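Local coordinates for protein probable thioesterase (PDB 1Z54) that probably hydrolyses fatty acyl-CoA thioesters and has a hot-dog fold of the 4-hydroxybenzoyl-CoA thioesterase type, at residues D35-R39 with A40-Y44; H45-A49 with R50-F54; A80-S84 with R85-F89; E120-Y123 with R124-V128. All coordinates share one frame; numbering follows the deposited sequence.

In the fold
All four contacts are local and only partly buried. Contacts 1 and 2 both end a helix in a Schellman motif: contact 1 closes helix 24-39, the long helix of the hot-dog fold, and contact 2 turns from helix 44-48 into strand 52-63. Contact 3 is the hairpin between strands 72-82 and 86-95, and contact 4 lies within helix 120-129. Leu37, Val47, Val52, Leu87, Leu88, Ile122 and Leu126 are the buried, apolar part; the serine-rich turn of contact 3 is exposed and polar. Leu126 meets contacts 1 and 3, while a salt bridge from Arg50 to Asp121 ties contact 2 to contact 4. Contacts 1 and 2 also reach neighbouring subunits; contacts 3 and 4 touch none.

Contact 1 of 4, residues D35-R39 with A40-Y44; sequences DFLER and AGLPY
The chain leaves helix 24-39 through a Schellman motif, with Leu42 N bonded to Leu37 O at 2.7 Å, Gly41 N bonded to Glu38 O, and Gly41 at positive phi (82°), where a CB would jam against the preceding carbonyl. Ala40 N bonds to Phe36 O. The Gly41 N-H comes in from above the plane of the Glu38 carbonyl, whereas Leu42 N meets its acceptor only modestly tilted. Leu37 carries most of the side-chain contact. Its CB lies 3.5 Å from Leu42 O, and its CD2 approaches Leu42 CD2 at 4.4 Å. The other methyl, CD1, reaches Tyr44 CD1 at 4.0 Å, the two side chains running alongside each other in the same direction. The Tyr44 hydroxyl hydrogen-bonds Phe54 N. On the outer side Glu38 CB rests 4.1 Å from Pro43 CA; Pro43 occupies the N-cap position of helix 44-48. One turn back, Arg39 NH2 forms a long, weak salt bridge with Asp35 OD2, which also bonds Thr5. Leu42 continues the apolar surface onto Ala125 and Leu126 of helix 120-129. Amides of the turn thus take up the carbonyls of Phe36, Leu37 and Glu38, and Leu37 and Leu42 are left to make apolar contacts.

Contact 2 of 4, residues H45-A49 with R50-F54; sequences HRVEA and RGVFF
Glu48 and Phe53 meet almost at a right angle, the carboxylate standing at the edge of the ring. Glu48 OE2 lies near the ring plane, 3.0 Å from Phe53 CD1, with the carboxylate turned 78° from the ring; the acidic oxygen thus faces the slightly positive rim of the phenyl group. Further back, Glu48 CB packs 3.7 Å from Phe53 CE1. On the buried side Val47 CG1 presses on Val52 CB at 3.4 Å, tighter than a usual van der Waals contact; this branch is opposite the backbone N (chi1 -177°), which directs it across to the strand. Both pairs are set by a Schellman motif that ends helix 44-48 and feeds strand 52-63. Val47 O is gripped by two amides, Arg50 N at 3.0 Å and Val52 N at 3.2 Å, arriving from opposite faces of its plane. Gly51, at positive phi, closes the type I turn with its N 2.9 Å from Glu48 O. Were Glu48 shortened to alanine, the rim of Phe53 would probably lose the carboxylate packed against it. Farther out, Ile122 of helix 120-129 covers Val47 and Val52, and Arg50 makes a salt bridge with Asp121. Glu48 and Phe53 both pack on Met17 of a third subunit, and Glu48 OE2 has a weak hydrogen bond with Tyr11 of a second subunit.

Contact 3 of 4, residues A80-S84 with R85-F89; sequences AELSS and RALLF
Leu88 O is gripped by two successive amides of the facing strand: Ala80 N, at 2.8 Å, lies nearly along the C=O axis, while Glu81 N, at 3.1 Å, takes a lone pair in the carbonyl plane. In return Leu88 N donates to Glu81 O at 2.9 Å. Ala80 and Glu81 thus both face Leu88, which makes this a classic beta bulge. The extra residue brings two side chains onto Leu88: Glu81 CB lies 3.5 Å from Leu88 CB, their chains running side by side, and Ala80 CB meets Leu88 CD1 at 3.7 Å. Beyond these, Leu88 packs on Phe104 and Arg106 of strand 98-111. The bulge sits near the turn of the antiparallel hairpin of strands 72-82 and 86-95, inside the hot-dog sheet. Next along the ladder, Leu82 and Leu87 form a non-hydrogen-bonded pair whose side chains lie on the other face from Glu81 and Leu88, where both touch Leu126 of helix 120-129. Toward the turn Ala86 O again takes two donors, both from Ser83: the backbone N in an almost straight bond (176°), and OG at 3.3 Å. Ser83 OG also accepts a weak bond from Arg85 N. At the exposed tip, water 1 joins Ser84 OG to Arg85 NE, the latter weakly.

Contact 4 of 4, residues E120-Y123 with R124-V128; sequences EDIY and RALSV
Tyr123 turns its ring away from its own backbone N (chi1 178°), while Ser127 sets OG beside its own N (chi1 -74°), and one helical turn brings the two together. The hydroxyl lies over one face of the ring toward the rim, with Ser127 OG 3.5 Å from Tyr123 CE2. That same oxygen donates back to Tyr123 O at 3.0 Å, from above the carbonyl plane, while Ser127 N reaches Tyr123 O at 2.8 Å. Tyr123 O therefore has two donors from a single residue. With a glycine at Tyr123, the Ser127 hydroxyl is likely to lose the ring that covers it, and a gap to open beside Leu82, against which the ring also packs. On the buried flank Ile122 CG2 meets Leu126 CD1 at 3.7 Å, the two side chains running alongside each other, and both touch Leu42 of the loop after helix 24-39. Arg124 N bonds to Glu120 O in the helix ladder, and the Arg124 chain bends at chi3, which puts its NE by water 2. NE donates to that water at 3.1 Å, and the water in turn donates to Asp121 O. The Asp121 carboxylate makes a salt bridge with Arg50. Along this part of helix 120-129 the chemistry is split: apolar contacts hold its inner side to sheet and loop, while the Ser127 hydroxyl and water 2 serve the carbonyls of Tyr123 and Asp121.

Contact 1 of 4, residues D35-R39 with A40-Y44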
loop_
_atom_site.group_PDB
_atom_site.type_symbol
_atom_site.label_atom_id
_atom_site.label_comp_id
_atom_site.label_asym_id
_atom_site.label_seq_id
_atom_site.Cartn_x
_atom_site.Cartn_y
_atom_site.Cartn_z
ATOM N N ASP A 35 17.197 6.752 4.127
ATOM C CA ASP A 35 18.463 6.113 4.461
ATOM C C ASP A 35 19.600 7.125 4.236
ATOM O O ASP A 35 20.520 7.238 5.048
ATOM C CB ASP A 35 18.638 4.872 3.578
ATOM C CG ASP A 35 19.874 4.061 3.929
ATOM O OD1 ASP A 35 20.183 3.909 5.127
ATOM O OD2 ASP A 35 20.525 3.553 2.997
ATOM N N PHE A 36 19.512 7.867 3.137
ATOM C CA PHE A 36 20.505 8.885 2.788
ATOM C C PHE A 36 20.598 9.912 3.920
ATOM O O PHE A 36 21.688 10.189 4.441
ATOM C CB PHE A 36 20.082 9.554 1.475
ATOM C CG PHE A 36 20.974 10.684 1.026
ATOM C CD1 PHE A 36 20.844 11.955 1.570
ATOM C CD2 PHE A 36 21.910 10.483 0.013
ATOM C CE1 PHE A 36 21.628 13.013 1.110
ATOM C CE2 PHE A 36 22.705 11.534 -0.459
ATOM C CZ PHE A 36 22.564 12.799 0.088
ATOM N N LEU A 37 19.448 10.458 4.306
ATOM C CA LEU A 37 19.384 11.441 5.377
ATOM C C LEU A 37 19.914 10.887 6.695
ATOM O O LEU A 37 20.610 11.589 7.431
ATOM C CB LEU A 37 17.950 11.921 5.556
ATOM C CG LEU A 37 17.464 12.913 4.501
ATOM C CD1 LEU A 37 15.972 13.129 4.652
ATOM C CD2 LEU A 37 18.210 14.238 4.660
ATOM N N GLU A 38 19.590 9.636 7.005
ATOM C CA GLU A 38 20.077 9.052 8.244
ATOM C C GLU A 38 21.609 8.946 8.196
ATOM O O GLU A 38 22.302 9.445 9.081
ATOM C CB GLU A 38 19.440 7.674 8.464
ATOM C CG GLU A 38 20.026 6.862 9.611
ATOM C CD GLU A 38 19.173 5.648 9.965
ATOM O OE1 GLU A 38 18.267 5.783 10.815
ATOM O OE2 GLU A 38 19.397 4.558 9.392
ATOM N N ARG A 39 22.126 8.310 7.150
ATOM C CA ARG A 39 23.567 8.138 6.990
ATOM C C ARG A 39 24.321 9.458 7.094
ATOM O O ARG A 39 25.480 9.488 7.515
ATOM C CB ARG A 39 23.856 7.455 5.653
ATOM C CG ARG A 39 23.274 6.058 5.592
ATOM C CD ARG A 39 23.207 5.501 4.180
ATOM N NE ARG A 39 24.517 5.213 3.606
ATOM C CZ ARG A 39 24.689 4.555 2.462
ATOM N NH1 ARG A 39 25.911 4.327 1.992
ATOM N NH2 ARG A 39 23.632 4.114 1.786
ATOM N N ALA A 40 23.658 10.550 6.732
ATOM C CA ALA A 40 24.270 11.869 6.798
ATOM C C ALA A 40 24.182 12.448 8.209
ATOM O O ALA A 40 24.578 13.588 8.446
ATOM C CB ALA A 40 23.588 12.805 5.817
ATOM N N GLY A 41 23.664 11.657 9.144
ATOM C CA GLY A 41 23.521 12.130 10.511
ATOM C C GLY A 41 22.270 12.974 10.691
ATOM O O GLY A 41 22.171 13.771 11.625
ATOM N N LEU A 42 21.310 12.813 9.786
ATOM C CA LEU A 42 20.060 13.561 9.866
ATOM C C LEU A 42 18.862 12.617 9.799
ATOM O O LEU A 42 17.982 12.778 8.947
ATOM C CB LEU A 42 19.977 14.583 8.726
ATOM C CG LEU A 42 20.865 15.832 8.772
ATOM C CD1 LEU A 42 22.323 15.456 8.986
ATOM C CD2 LEU A 42 20.700 16.589 7.462
ATOM N N PRO A 43 18.814 11.616 10.696
ATOM C CA PRO A 43 17.698 10.659 10.705
ATOM C C PRO A 43 16.386 11.440 10.607
ATOM O O PRO A 43 16.116 12.301 11.437
ATOM C CB PRO A 43 17.881 9.924 12.038
ATOM C CG PRO A 43 18.585 10.955 12.914
ATOM C CD PRO A 43 19.595 11.525 11.946
ATOM N N TYR A 44 15.592 11.145 9.577
ATOM C CA TYR A 44 14.344 11.861 9.322
ATOM C C TYR A 44 13.298 11.859 10.432
ATOM O O TYR A 44 12.522 12.813 10.556
ATOM C CB TYR A 44 13.692 11.365 8.020
ATOM C CG TYR A 44 12.617 12.305 7.512
ATOM C CD1 TYR A 44 12.933 13.613 7.155
ATOM C CD2 TYR A 44 11.277 11.918 7.470
ATOM C CE1 TYR A 44 11.947 14.519 6.779
ATOM C CE2 TYR A 44 10.278 12.820 7.094
ATOM C CZ TYR A 44 10.622 14.118 6.757
ATOM O OH TYR A 44 9.647 15.032 6.435
#

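Contact 2 of 4, residues H45-A49 with R50-F54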
loop_
_atom_site.group_PDB
_atom_site.type_symbol
_atom_site.label_atom_id
_atom_site.label_comp_id
_atom_site.label_asym_id
_atom_site.label_seq_id
_atom_site.Cartn_x
_atom_site.Cartn_y
_atom_site.Cartn_z
ATOM N N HIS A 45 13.257 10.804 11.234
ATOM C CA HIS A 45 12.277 10.759 12.306
ATOM C C HIS A 45 12.616 11.833 13.333
ATOM O O HIS A 45 11.721 12.449 13.910
ATOM C CB HIS A 45 12.236 9.367 12.947
ATOM C CG HIS A 45 13.530 8.931 13.556
ATOM N ND1 HIS A 45 13.791 9.041 14.904
ATOM C CD2 HIS A 45 14.629 8.357 13.007
ATOM C CE1 HIS A 45 14.991 8.550 15.162
ATOM N NE2 HIS A 45 15.521 8.128 14.028
ATOM N N ARG A 46 13.907 12.083 13.541
ATOM C CA ARG A 46 14.311 13.108 14.495
ATOM C C ARG A 46 14.057 14.498 13.933
ATOM O O ARG A 46 13.767 15.427 14.685
ATOM C CB ARG A 46 15.785 12.943 14.888
ATOM C CG ARG A 46 16.030 11.700 15.733
ATOM C CD ARG A 46 17.404 11.685 16.389
ATOM N NE ARG A 46 17.573 10.512 17.245
ATOM C CZ ARG A 46 16.843 10.261 18.331
ATOM N NH1 ARG A 46 15.890 11.105 18.706
ATOM N NH2 ARG A 46 17.057 9.158 19.039
ATOM N N VAL A 47 14.146 14.640 12.612
ATOM C CA VAL A 47 13.889 15.928 11.977
ATOM C C VAL A 47 12.425 16.340 12.189
ATOM O O VAL A 47 12.151 17.464 12.612
ATOM C CB VAL A 47 14.175 15.884 10.455
ATOM C CG1 VAL A 47 13.959 17.258 9.855
ATOM C CG2 VAL A 47 15.600 15.409 10.199
ATOM N N GLU A 48 11.489 15.437 11.898
ATOM C CA GLU A 48 10.069 15.748 12.082
ATOM C C GLU A 48 9.732 15.940 13.562
ATOM O O GLU A 48 8.758 16.612 13.907
ATOM C CB GLU A 48 9.176 14.640 11.504
ATOM C CG GLU A 48 9.274 14.449 9.995
ATOM C CD GLU A 48 7.972 13.934 9.391
ATOM O OE1 GLU A 48 7.278 13.134 10.061
ATOM O OE2 GLU A 48 7.649 14.323 8.245
ATOM N N ALA A 49 10.538 15.344 14.431
ATOM C CA ALA A 49 10.333 15.462 15.868
ATOM C C ALA A 49 10.657 16.884 16.328
ATOM O O ALA A 49 10.301 17.283 17.435
ATOM C CB ALA A 49 11.212 14.449 16.609
ATOM N N ARG A 50 11.334 17.640 15.468
ATOM C CA ARG A 50 11.697 19.022 15.763
ATOM C C ARG A 50 10.716 19.933 15.041
ATOM O O ARG A 50 10.883 21.154 15.019
ATOM C CB ARG A 50 13.108 19.328 15.258
ATOM C CG ARG A 50 14.218 18.596 15.972
ATOM C CD ARG A 50 15.521 18.667 15.170
ATOM N NE ARG A 50 15.793 20.016 14.678
ATOM C CZ ARG A 50 16.935 20.392 14.107
ATOM N NH1 ARG A 50 17.090 21.641 13.689
ATOM N NH2 ARG A 50 17.924 19.519 13.959
ATOM N N GLY A 51 9.698 19.328 14.438
ATOM C CA GLY A 51 8.718 20.099 13.699
ATOM C C GLY A 51 9.271 20.561 12.359
ATOM O O GLY A 51 8.935 21.643 11.883
ATOM N N VAL A 52 10.128 19.744 11.752
ATOM C CA VAL A 52 10.722 20.075 10.460
ATOM C C VAL A 52 10.343 18.982 9.460
ATOM O O VAL A 52 10.500 17.801 9.743
ATOM C CB VAL A 52 12.262 20.161 10.558
ATOM C CG1 VAL A 52 12.839 20.665 9.246
ATOM C CG2 VAL A 52 12.659 21.090 11.709
ATOM N N PHE A 53 9.858 19.379 8.289
ATOM C CA PHE A 53 9.438 18.402 7.286
ATOM C C PHE A 53 9.978 18.691 5.889
ATOM O O PHE A 53 10.251 19.837 5.538
ATOM C CB PHE A 53 7.907 18.362 7.222
ATOM C CG PHE A 53 7.247 18.289 8.569
ATOM C CD1 PHE A 53 7.069 17.070 9.210
ATOM C CD2 PHE A 53 6.836 19.452 9.213
ATOM C CE1 PHE A 53 6.488 17.001 10.481
ATOM C CE2 PHE A 53 6.258 19.399 10.480
ATOM C CZ PHE A 53 6.081 18.168 11.117
ATOM N N PHE A 54 10.116 17.634 5.099
ATOM C CA PHE A 54 10.579 17.739 3.722
ATOM C C PHE A 54 9.498 17.152 2.832
ATOM O O PHE A 54 9.705 16.125 2.195
ATOM C CB PHE A 54 11.870 16.948 3.519
ATOM C CG PHE A 54 13.060 17.536 4.219
ATOM C CD1 PHE A 54 14.056 16.713 4.728
ATOM C CD2 PHE A 54 13.190 18.911 4.367
ATOM C CE1 PHE A 54 15.161 17.248 5.374
ATOM C CE2 PHE A 54 14.294 19.453 5.014
ATOM C CZ PHE A 54 15.279 18.619 5.519
#

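Contact 3 of 4, residues A80-S84 with R85-F89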
loop_
_atom_site.group_PDB
_atom_site.type_symbol
_atom_site.label_atom_id
_atom_site.label_comp_id
_atom_site.label_asym_id
_atom_site.label_seq_id
_atom_site.Cartn_x
_atom_site.Cartn_y
_atom_site.Cartn_z
ATOM N N ALA A 80 20.842 16.406 -5.613
ATOM C CA ALA A 80 21.189 17.108 -6.845
ATOM C C ALA A 80 21.059 18.628 -6.744
ATOM O O ALA A 80 21.814 19.366 -7.373
ATOM C CB ALA A 80 20.338 16.581 -8.000
ATOM N N GLU A 81 20.106 19.096 -5.949
ATOM C CA GLU A 81 19.906 20.531 -5.792
ATOM C C GLU A 81 19.592 20.878 -4.342
ATOM O O GLU A 81 18.849 20.162 -3.669
ATOM C CB GLU A 81 18.772 21.009 -6.714
ATOM C CG GLU A 81 19.124 20.994 -8.203
ATOM C CD GLU A 81 17.927 21.268 -9.104
ATOM O OE1 GLU A 81 16.956 21.902 -8.637
ATOM O OE2 GLU A 81 17.961 20.858 -10.286
ATOM N N LEU A 82 20.171 21.973 -3.860
ATOM C CA LEU A 82 19.947 22.410 -2.488
ATOM C C LEU A 82 19.918 23.926 -2.376
ATOM O O LEU A 82 20.915 24.594 -2.653
ATOM C CB LEU A 82 21.049 21.868 -1.568
ATOM C CG LEU A 82 21.041 22.422 -0.133
ATOM C CD1 LEU A 82 19.862 21.835 0.615
ATOM C CD2 LEU A 82 22.348 22.084 0.581
ATOM N N SER A 83 18.776 24.472 -1.973
ATOM C CA SER A 83 18.649 25.911 -1.796
ATOM C C SER A 83 18.247 26.138 -0.344
ATOM O O SER A 83 18.177 25.189 0.439
ATOM C CB SER A 83 17.580 26.486 -2.726
ATOM O OG SER A 83 16.285 26.015 -2.377
ATOM N N SER A 84 17.982 27.387 0.018
ATOM C CA SER A 84 17.594 27.694 1.386
ATOM C C SER A 84 16.195 27.179 1.736
ATOM O O SER A 84 15.909 26.902 2.897
ATOM C CB SER A 84 17.670 29.206 1.630
ATOM O OG SER A 84 16.879 29.928 0.696
ATOM N N ARG A 85 15.336 27.028 0.733
ATOM C CA ARG A 85 13.970 26.569 0.975
ATOM C C ARG A 85 13.574 25.282 0.255
ATOM O O ARG A 85 12.450 24.818 0.424
ATOM C CB ARG A 85 12.976 27.663 0.577
ATOM C CG ARG A 85 13.129 28.969 1.339
ATOM C CD ARG A 85 12.531 30.128 0.546
ATOM N NE ARG A 85 12.671 31.412 1.230
ATOM C CZ ARG A 85 12.021 31.742 2.342
ATOM N NH1 ARG A 85 11.181 30.881 2.904
ATOM N NH2 ARG A 85 12.209 32.937 2.891
ATOM N N ALA A 86 14.479 24.705 -0.531
ATOM C CA ALA A 86 14.153 23.493 -1.284
ATOM C C ALA A 86 15.304 22.521 -1.496
ATOM O O ALA A 86 16.479 22.886 -1.385
ATOM C CB ALA A 86 13.566 23.879 -2.642
ATOM N N LEU A 87 14.945 21.279 -1.826
ATOM C CA LEU A 87 15.915 20.219 -2.078
ATOM C C LEU A 87 15.422 19.367 -3.241
ATOM O O LEU A 87 14.213 19.238 -3.456
ATOM C CB LEU A 87 16.061 19.295 -0.869
ATOM C CG LEU A 87 15.951 19.804 0.565
ATOM C CD1 LEU A 87 14.514 20.198 0.881
ATOM C CD2 LEU A 87 16.399 18.692 1.500
ATOM N N LEU A 88 16.357 18.774 -3.977
ATOM C CA LEU A 88 16.008 17.910 -5.101
ATOM C C LEU A 88 16.895 16.679 -5.093
ATOM O O LEU A 88 18.109 16.783 -5.281
ATOM C CB LEU A 88 16.179 18.649 -6.439
ATOM C CG LEU A 88 15.772 17.935 -7.746
ATOM C CD1 LEU A 88 16.607 16.686 -7.967
ATOM C CD2 LEU A 88 14.304 17.571 -7.703
ATOM N N PHE A 89 16.287 15.515 -4.880
ATOM C CA PHE A 89 17.024 14.263 -4.882
ATOM C C PHE A 89 16.848 13.589 -6.226
ATOM O O PHE A 89 15.791 13.685 -6.853
ATOM C CB PHE A 89 16.520 13.302 -3.794
ATOM C CG PHE A 89 16.767 13.777 -2.398
ATOM C CD1 PHE A 89 15.932 14.713 -1.811
ATOM C CD2 PHE A 89 17.861 13.302 -1.675
ATOM C CE1 PHE A 89 16.179 15.175 -0.523
ATOM C CE2 PHE A 89 18.119 13.754 -0.388
ATOM C CZ PHE A 89 17.277 14.694 0.191
HETATM O O HOH W 1 15.673 32.705 0.754
#

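Contact 4 of 4, residues E120-Y123 with R124-V128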
loop_
_atom_site.group_PDB
_atom_site.type_symbol
_atom_site.label_atom_id
_atom_site.label_comp_id
_atom_site.label_asym_id
_atom_site.label_seq_id
_atom_site.Cartn_x
_atom_site.Cartn_y
_atom_site.Cartn_z
ATOM N N GLU A 120 19.304 26.199 9.929
ATOM C CA GLU A 120 20.759 26.240 9.799
ATOM C C GLU A 120 21.538 24.945 9.971
ATOM O O GLU A 120 22.297 24.557 9.085
ATOM C CB GLU A 120 21.329 27.290 10.749
ATOM C CG GLU A 120 20.899 28.704 10.419
ATOM C CD GLU A 120 21.174 29.065 8.972
ATOM O OE1 GLU A 120 22.284 28.751 8.483
ATOM O OE2 GLU A 120 20.284 29.666 8.328
ATOM N N ASP A 121 21.368 24.275 11.105
ATOM C CA ASP A 121 22.108 23.043 11.345
ATOM C C ASP A 121 21.845 21.964 10.297
ATOM O O ASP A 121 22.745 21.197 9.957
ATOM C CB ASP A 121 21.805 22.489 12.742
ATOM C CG ASP A 121 20.380 21.989 12.882
ATOM O OD1 ASP A 121 20.144 21.118 13.746
ATOM O OD2 ASP A 121 19.496 22.474 12.145
ATOM N N ILE A 122 20.622 21.901 9.782
ATOM C CA ILE A 122 20.293 20.909 8.766
ATOM C C ILE A 122 20.839 21.356 7.408
ATOM O O ILE A 122 21.316 20.538 6.605
ATOM C CB ILE A 122 18.765 20.713 8.653
ATOM C CG1 ILE A 122 18.226 20.120 9.960
ATOM C CG2 ILE A 122 18.439 19.816 7.461
ATOM C CD1 ILE A 122 16.696 19.994 10.011
ATOM N N TYR A 123 20.754 22.658 7.155
ATOM C CA TYR A 123 21.246 23.224 5.906
ATOM C C TYR A 123 22.746 22.972 5.808
ATOM O O TYR A 123 23.250 22.504 4.791
ATOM C CB TYR A 123 20.975 24.732 5.860
ATOM C CG TYR A 123 21.507 25.396 4.608
ATOM C CD1 TYR A 123 20.856 25.246 3.382
ATOM C CD2 TYR A 123 22.697 26.128 4.637
ATOM C CE1 TYR A 123 21.377 25.804 2.216
ATOM C CE2 TYR A 123 23.224 26.692 3.478
ATOM C CZ TYR A 123 22.561 26.525 2.273
ATOM O OH TYR A 123 23.088 27.072 1.126
ATOM N N ARG A 124 23.446 23.283 6.890
ATOM C CA ARG A 124 24.890 23.112 6.971
ATOM C C ARG A 124 25.321 21.676 6.649
ATOM O O ARG A 124 26.227 21.453 5.837
ATOM C CB ARG A 124 25.341 23.513 8.376
ATOM C CG ARG A 124 26.832 23.555 8.612
ATOM C CD ARG A 124 27.098 24.249 9.936
ATOM N NE ARG A 124 26.387 23.599 11.035
ATOM C CZ ARG A 124 26.112 24.182 12.200
ATOM N NH1 ARG A 124 25.463 23.508 13.141
ATOM N NH2 ARG A 124 26.474 25.439 12.421
ATOM N N ALA A 125 24.658 20.703 7.269
ATOM C CA ALA A 125 24.991 19.299 7.046
ATOM C C ALA A 125 24.699 18.845 5.609
ATOM O O ALA A 125 25.499 18.121 4.997
ATOM C CB ALA A 125 24.233 18.425 8.039
ATOM N N LEU A 126 23.558 19.270 5.075
ATOM C CA LEU A 126 23.177 18.901 3.719
ATOM C C LEU A 126 24.130 19.536 2.708
ATOM O O LEU A 126 24.446 18.937 1.678
ATOM C CB LEU A 126 21.734 19.345 3.428
ATOM C CG LEU A 126 20.617 18.638 4.213
ATOM C CD1 LEU A 126 19.273 19.277 3.910
ATOM C CD2 LEU A 126 20.590 17.156 3.849
ATOM N N SER A 127 24.589 20.746 3.005
ATOM C CA SER A 127 25.495 21.452 2.099
ATOM C C SER A 127 26.724 20.617 1.774
ATOM O O SER A 127 27.202 20.617 0.641
ATOM C CB SER A 127 25.937 22.788 2.704
ATOM O OG SER A 127 24.896 23.748 2.663
ATOM N N VAL A 128 27.231 19.897 2.767
ATOM C CA VAL A 128 28.413 19.072 2.559
ATOM C C VAL A 128 28.161 18.028 1.477
ATOM O O VAL A 128 29.083 17.621 0.772
ATOM C CB VAL A 128 28.823 18.328 3.851
ATOM C CG1 VAL A 128 30.148 17.611 3.635
ATOM C CG2 VAL A 128 28.925 19.303 5.011
HETATM O O HOH W 2 24.932 20.839 11.208
#